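Local coordinates for tubulin-like protein CetZ (Methanosaeta thermophila, PDB 3ZID) that is a tubulin-like GTPase of the archaeal cytoskeleton that binds guanine nucleotide and probably takes part in the control of cell shape, at residues E288-I293 with V303-V308; G271-V276 with S318-E323. One frame throughout, in Å; residues are numbered along the deposited sequence.

Contact 1 (E288-I293 with V303-V308); sequences EITKEI and VFKGIV
Ile293 and Val303 meet through methyl groups, with no flat group between them; the one ring of these segments, Phe304, leaves the strand on its other face and packs against Asp220, Thr223 and Val224 of helix 219-225. This is the helix of a beta-alpha-beta unit lying on its own second strand: helix 286-296 packs on the mixed sheet that tubulin and FtsZ relatives carry beside the GTPase domain, and segment 288-293 runs nearly antiparallel to 303-308 (159°), the two axes 9.9 Å apart at closest. Ile293 and Lys305 carry most of the contact. Ile293 CG2, anti to the backbone N, meets Val303 CG1 at 3.6 Å, while Ile293 CG1 rests on Lys305 CD at 3.7 Å. With an alanine here, Val303 and the Lys305 methylenes would probably lose much of their cover from the helix and a gap would open next to Ile250 of helix 246-252. Lys305 holds CG between its backbone N and carbonyl carbon (chi1 77°) and runs extended toward the helix, then turns at its end (chi4 63°). One turn back, Ile289 CD1 faces Ile307 CD1 at 4.3 Å, a looser touch. Thr290 OG1, hydrogen-bonded to Val286 O within the helix, lies 3.5 Å from Lys305 CE.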
loop_
_atom_site.group_PDB
_atom_site.type_symbol
_atom_site.label_atom_id
_atom_site.label_comp_id
_atom_site.label_asym_id
_atom_site.label_seq_id
_atom_site.Cartn_x
_atom_site.Cartn_y
_atom_site.Cartn_z
ATOM N N GLU A 288 23.071 1.745 -23.394
ATOM C CA GLU A 288 21.667 1.865 -23.795
ATOM C C GLU A 288 20.778 2.199 -22.593
ATOM O O GLU A 288 19.899 3.043 -22.684
ATOM C CB GLU A 288 21.175 0.577 -24.475
ATOM C CG GLU A 288 19.673 0.481 -24.601
ATOM C CD GLU A 288 19.200 -0.870 -25.123
ATOM O OE1 GLU A 288 19.975 -1.847 -25.024
ATOM O OE2 GLU A 288 18.038 -0.960 -25.594
ATOM N N ILE A 289 21.001 1.526 -21.468
ATOM C CA ILE A 289 20.172 1.755 -20.281
ATOM C C ILE A 289 20.340 3.199 -19.816
ATOM O O ILE A 289 19.369 3.877 -19.488
ATOM C CB ILE A 289 20.533 0.788 -19.160
ATOM C CG1 ILE A 289 20.148 -0.637 -19.573
ATOM C CG2 ILE A 289 19.840 1.200 -17.850
ATOM C CD1 ILE A 289 20.921 -1.736 -18.855
ATOM N N THR A 290 21.586 3.655 -19.803
ATOM C CA THR A 290 21.920 5.006 -19.399
ATOM C C THR A 290 21.213 6.045 -20.262
ATOM O O THR A 290 20.617 6.997 -19.737
ATOM C CB THR A 290 23.437 5.205 -19.393
ATOM O OG1 THR A 290 23.996 4.307 -18.420
ATOM C CG2 THR A 290 23.794 6.631 -19.005
ATOM N N LYS A 291 21.234 5.823 -21.574
ATOM C CA LYS A 291 20.574 6.703 -22.529
ATOM C C LYS A 291 19.072 6.752 -22.283
ATOM O O LYS A 291 18.469 7.831 -22.284
ATOM C CB LYS A 291 20.858 6.249 -23.964
ATOM C CG LYS A 291 22.239 6.584 -24.456
ATOM C CD LYS A 291 22.585 5.787 -25.704
ATOM C CE LYS A 291 23.994 6.096 -26.182
ATOM N NZ LYS A 291 24.483 5.081 -27.153
ATOM N N GLU A 292 18.473 5.593 -22.011
ATOM C CA GLU A 292 17.051 5.563 -21.674
ATOM C C GLU A 292 16.732 6.292 -20.386
ATOM O O GLU A 292 15.734 7.003 -20.312
ATOM C CB GLU A 292 16.529 4.133 -21.625
ATOM C CG GLU A 292 16.590 3.443 -22.978
ATOM C CD GLU A 292 15.798 4.195 -24.045
ATOM O OE1 GLU A 292 14.746 4.786 -23.705
ATOM O OE2 GLU A 292 16.231 4.198 -25.222
ATOM N N ILE A 293 17.592 6.156 -19.384
ATOM C CA ILE A 293 17.363 6.830 -18.112
ATOM C C ILE A 293 17.446 8.342 -18.331
ATOM O O ILE A 293 16.583 9.103 -17.860
ATOM C CB ILE A 293 18.376 6.394 -17.018
ATOM C CG1 ILE A 293 18.227 4.903 -16.678
ATOM C CG2 ILE A 293 18.222 7.253 -15.776
ATOM C CD1 ILE A 293 16.803 4.435 -16.487
ATOM N N VAL A 303 16.331 10.655 -11.380
ATOM C CA VAL A 303 16.195 9.219 -11.583
ATOM C C VAL A 303 17.460 8.487 -11.176
ATOM O O VAL A 303 18.542 8.820 -11.631
ATOM C CB VAL A 303 15.903 8.889 -13.054
ATOM C CG1 VAL A 303 15.713 7.382 -13.225
ATOM C CG2 VAL A 303 14.681 9.669 -13.538
ATOM N N PHE A 304 17.318 7.505 -10.299
ATOM C CA PHE A 304 18.430 6.629 -9.926
ATOM C C PHE A 304 18.225 5.309 -10.629
ATOM O O PHE A 304 17.094 4.912 -10.909
ATOM C CB PHE A 304 18.440 6.356 -8.423
ATOM C CG PHE A 304 18.577 7.572 -7.591
ATOM C CD1 PHE A 304 19.820 8.127 -7.358
ATOM C CD2 PHE A 304 17.458 8.180 -7.054
ATOM C CE1 PHE A 304 19.947 9.250 -6.586
ATOM C CE2 PHE A 304 17.578 9.313 -6.287
ATOM C CZ PHE A 304 18.821 9.849 -6.055
ATOM N N LYS A 305 19.315 4.630 -10.940
ATOM C CA LYS A 305 19.204 3.378 -11.649
ATOM C C LYS A 305 20.058 2.330 -11.011
ATOM O O LYS A 305 21.069 2.639 -10.379
ATOM C CB LYS A 305 19.571 3.550 -13.119
ATOM C CG LYS A 305 21.056 3.640 -13.372
ATOM C CD LYS A 305 21.298 3.948 -14.833
ATOM C CE LYS A 305 22.749 3.716 -15.207
ATOM N NZ LYS A 305 23.081 2.287 -15.024
ATOM N N GLY A 306 19.609 1.091 -11.133
ATOM C CA GLY A 306 20.346 -0.048 -10.642
ATOM C C GLY A 306 20.255 -1.162 -11.671
ATOM O O GLY A 306 19.219 -1.366 -12.281
ATOM N N ILE A 307 21.351 -1.874 -11.875
ATOM C CA ILE A 307 21.323 -3.046 -12.726
ATOM C C ILE A 307 21.627 -4.272 -11.870
ATOM O O ILE A 307 22.544 -4.249 -11.052
ATOM C CB ILE A 307 22.296 -2.893 -13.895
ATOM C CG1 ILE A 307 22.158 -1.489 -14.479
ATOM C CG2 ILE A 307 21.976 -3.860 -14.977
ATOM C CD1 ILE A 307 23.310 -1.073 -15.363
ATOM N N VAL A 308 20.801 -5.313 -11.994
ATOM C CA VAL A 308 21.032 -6.542 -11.255
ATOM C C VAL A 308 21.128 -7.695 -12.236
ATOM O O VAL A 308 20.179 -7.994 -12.941
ATOM C CB VAL A 308 19.900 -6.850 -10.241
ATOM C CG1 VAL A 308 20.263 -8.084 -9.406
ATOM C CG2 VAL A 308 19.658 -5.646 -9.333
#

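Contact 2 (G271-V276 with S318-E323); sequences GRAMIV and SVLSLE
Met274 and Val319 leave the sheet together and run alongside each other, and the thioether chain ends against the valine: its methyl, swung back by the last torsion (chi3 64°), puts Met274 CE 3.5 Å from Val319 CG2, tighter than usual for two carbons. Both reach Leu204 of helix 186-210 and Phe221 of helix 219-225, which cover this face. Beneath them the pair is hydrogen-bonded, Val319 N to Met274 O at 2.8 Å and Met274 N to Val319 O at 2.9 Å. These are neighbouring antiparallel strands in the middle of the four-stranded mixed sheet of the second domain of the tubulin/FtsZ fold. Two non-hydrogen-bonded pairs occupy the other face. Ala273 CB is met by a single leucine branch, Leu320 CD2, at 3.6 Å, and Ile275 reaches across with CD1 to touch Ser318 CB, also at 3.6 Å. The hydroxyl of Ser318 turns to Ser253 O, and Leu320 goes on to Leu254, Leu259 and Val265. Where strand 315-322 ends, Glu323 bends at chi2 and brings OE2 within 3.4 Å of Gly271 CA, on the side where a CB would collide with it.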
loop_
_atom_site.group_PDB
_atom_site.type_symbol
_atom_site.label_atom_id
_atom_site.label_comp_id
_atom_site.label_asym_id
_atom_site.label_seq_id
_atom_site.Cartn_x
_atom_site.Cartn_y
_atom_site.Cartn_z
ATOM N N GLY A 271 8.035 13.067 -9.365
ATOM C CA GLY A 271 9.206 13.911 -9.163
ATOM C C GLY A 271 10.533 13.169 -9.109
ATOM O O GLY A 271 11.547 13.676 -9.583
ATOM N N ARG A 272 10.524 11.982 -8.506
ATOM C CA ARG A 272 11.715 11.144 -8.373
ATOM C C ARG A 272 11.399 9.701 -8.714
ATOM O O ARG A 272 10.263 9.247 -8.549
ATOM C CB ARG A 272 12.304 11.214 -6.959
ATOM C CG ARG A 272 12.821 12.591 -6.584
ATOM C CD ARG A 272 13.107 12.729 -5.099
ATOM N NE ARG A 272 13.360 14.128 -4.756
ATOM C CZ ARG A 272 13.783 14.561 -3.574
ATOM N NH1 ARG A 272 14.018 13.708 -2.588
ATOM N NH2 ARG A 272 13.974 15.859 -3.382
ATOM N N ALA A 273 12.411 8.982 -9.195
ATOM C CA ALA A 273 12.258 7.559 -9.477
ATOM C C ALA A 273 13.564 6.769 -9.279
ATOM O O ALA A 273 14.665 7.312 -9.371
ATOM C CB ALA A 273 11.716 7.347 -10.880
ATOM N N MET A 274 13.408 5.494 -8.940
ATOM C CA MET A 274 14.498 4.534 -8.948
ATOM C C MET A 274 14.088 3.451 -9.952
ATOM O O MET A 274 13.016 2.858 -9.833
ATOM C CB MET A 274 14.717 3.928 -7.558
ATOM C CG MET A 274 15.929 2.975 -7.457
ATOM S SD MET A 274 16.205 2.404 -5.758
ATOM C CE MET A 274 14.716 1.488 -5.441
ATOM N N ILE A 275 14.894 3.255 -10.989
ATOM C CA ILE A 275 14.619 2.226 -11.990
ATOM C C ILE A 275 15.629 1.085 -11.844
ATOM O O ILE A 275 16.826 1.321 -11.907
ATOM C CB ILE A 275 14.710 2.789 -13.435
ATOM C CG1 ILE A 275 13.877 4.065 -13.602
ATOM C CG2 ILE A 275 14.315 1.735 -14.450
ATOM C CD1 ILE A 275 12.410 3.877 -13.448
ATOM N N VAL A 276 15.152 -0.133 -11.626
ATOM C CA VAL A 276 16.024 -1.289 -11.487
ATOM C C VAL A 276 15.791 -2.215 -12.665
ATOM O O VAL A 276 14.658 -2.599 -12.933
ATOM C CB VAL A 276 15.751 -2.083 -10.174
ATOM C CG1 VAL A 276 16.730 -3.265 -10.043
ATOM C CG2 VAL A 276 15.863 -1.176 -8.979
ATOM N N SER A 318 10.147 -0.056 -11.208
ATOM C CA SER A 318 10.251 1.376 -11.019
ATOM C C SER A 318 9.670 1.772 -9.660
ATOM O O SER A 318 8.600 1.308 -9.260
ATOM C CB SER A 318 9.540 2.107 -12.163
ATOM O OG SER A 318 8.173 1.723 -12.234
ATOM N N VAL A 319 10.401 2.603 -8.938
ATOM C CA VAL A 319 9.908 3.132 -7.679
ATOM C C VAL A 319 9.692 4.585 -7.975
ATOM O O VAL A 319 10.625 5.286 -8.326
ATOM C CB VAL A 319 10.909 2.956 -6.514
ATOM C CG1 VAL A 319 10.302 3.483 -5.192
ATOM C CG2 VAL A 319 11.353 1.466 -6.390
ATOM N N LEU A 320 8.445 5.024 -7.876
ATOM C CA LEU A 320 8.073 6.396 -8.208
ATOM C C LEU A 320 7.693 7.155 -6.955
ATOM O O LEU A 320 7.108 6.600 -6.033
ATOM C CB LEU A 320 6.867 6.425 -9.130
ATOM C CG LEU A 320 7.019 5.818 -10.513
ATOM C CD1 LEU A 320 5.731 6.044 -11.296
ATOM C CD2 LEU A 320 8.207 6.448 -11.215
ATOM N N SER A 321 8.065 8.423 -6.934
ATOM C CA SER A 321 7.640 9.371 -5.930
ATOM C C SER A 321 6.749 10.415 -6.600
ATOM O O SER A 321 7.104 10.929 -7.658
ATOM C CB SER A 321 8.889 10.042 -5.342
ATOM O OG SER A 321 8.568 11.106 -4.475
ATOM N N LEU A 322 5.614 10.756 -5.986
ATOM C CA LEU A 322 4.650 11.668 -6.619
ATOM C C LEU A 322 4.850 13.121 -6.200
ATOM O O LEU A 322 5.137 13.396 -5.036
ATOM C CB LEU A 322 3.214 11.245 -6.298
ATOM C CG LEU A 322 2.908 9.823 -6.779
ATOM C CD1 LEU A 322 1.454 9.447 -6.504
ATOM C CD2 LEU A 322 3.273 9.671 -8.279
ATOM N N GLU A 323 4.731 14.040 -7.160
ATOM C CA GLU A 323 4.607 15.469 -6.866
ATOM C C GLU A 323 3.134 15.841 -6.705
ATOM O O GLU A 323 2.784 16.678 -5.886
ATOM C CB GLU A 323 5.207 16.322 -7.994
ATOM C CG GLU A 323 6.712 16.177 -8.171
ATOM C CD GLU A 323 7.513 16.679 -6.977
ATOM O OE1 GLU A 323 7.209 17.774 -6.461
ATOM O OE2 GLU A 323 8.446 15.970 -6.550
#

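How the contacts relate
Contact 1 and contact 2 share one sheet, their centres about 13 Å apart. Strand 270-279, half of contact 2, is also the first strand of the unit whose helix and second strand form contact 1. The two are stitched by probable backbone hydrogen bonds, Phe304 N to Ala273 O and Ile275 N to Phe304 O, both 2.8 Å. Val303 CG1 also packs on Ile275 CG1 at 3.8 Å, so helix 286-296 packs on the same face of the sheet that carries Ala273, Ile275 and Leu320. Contact 2 is buried, with its centre about 15 Å from that of the chain, whereas contact 1 lies further out, about 26 Å. Both are away from the GDP pocket.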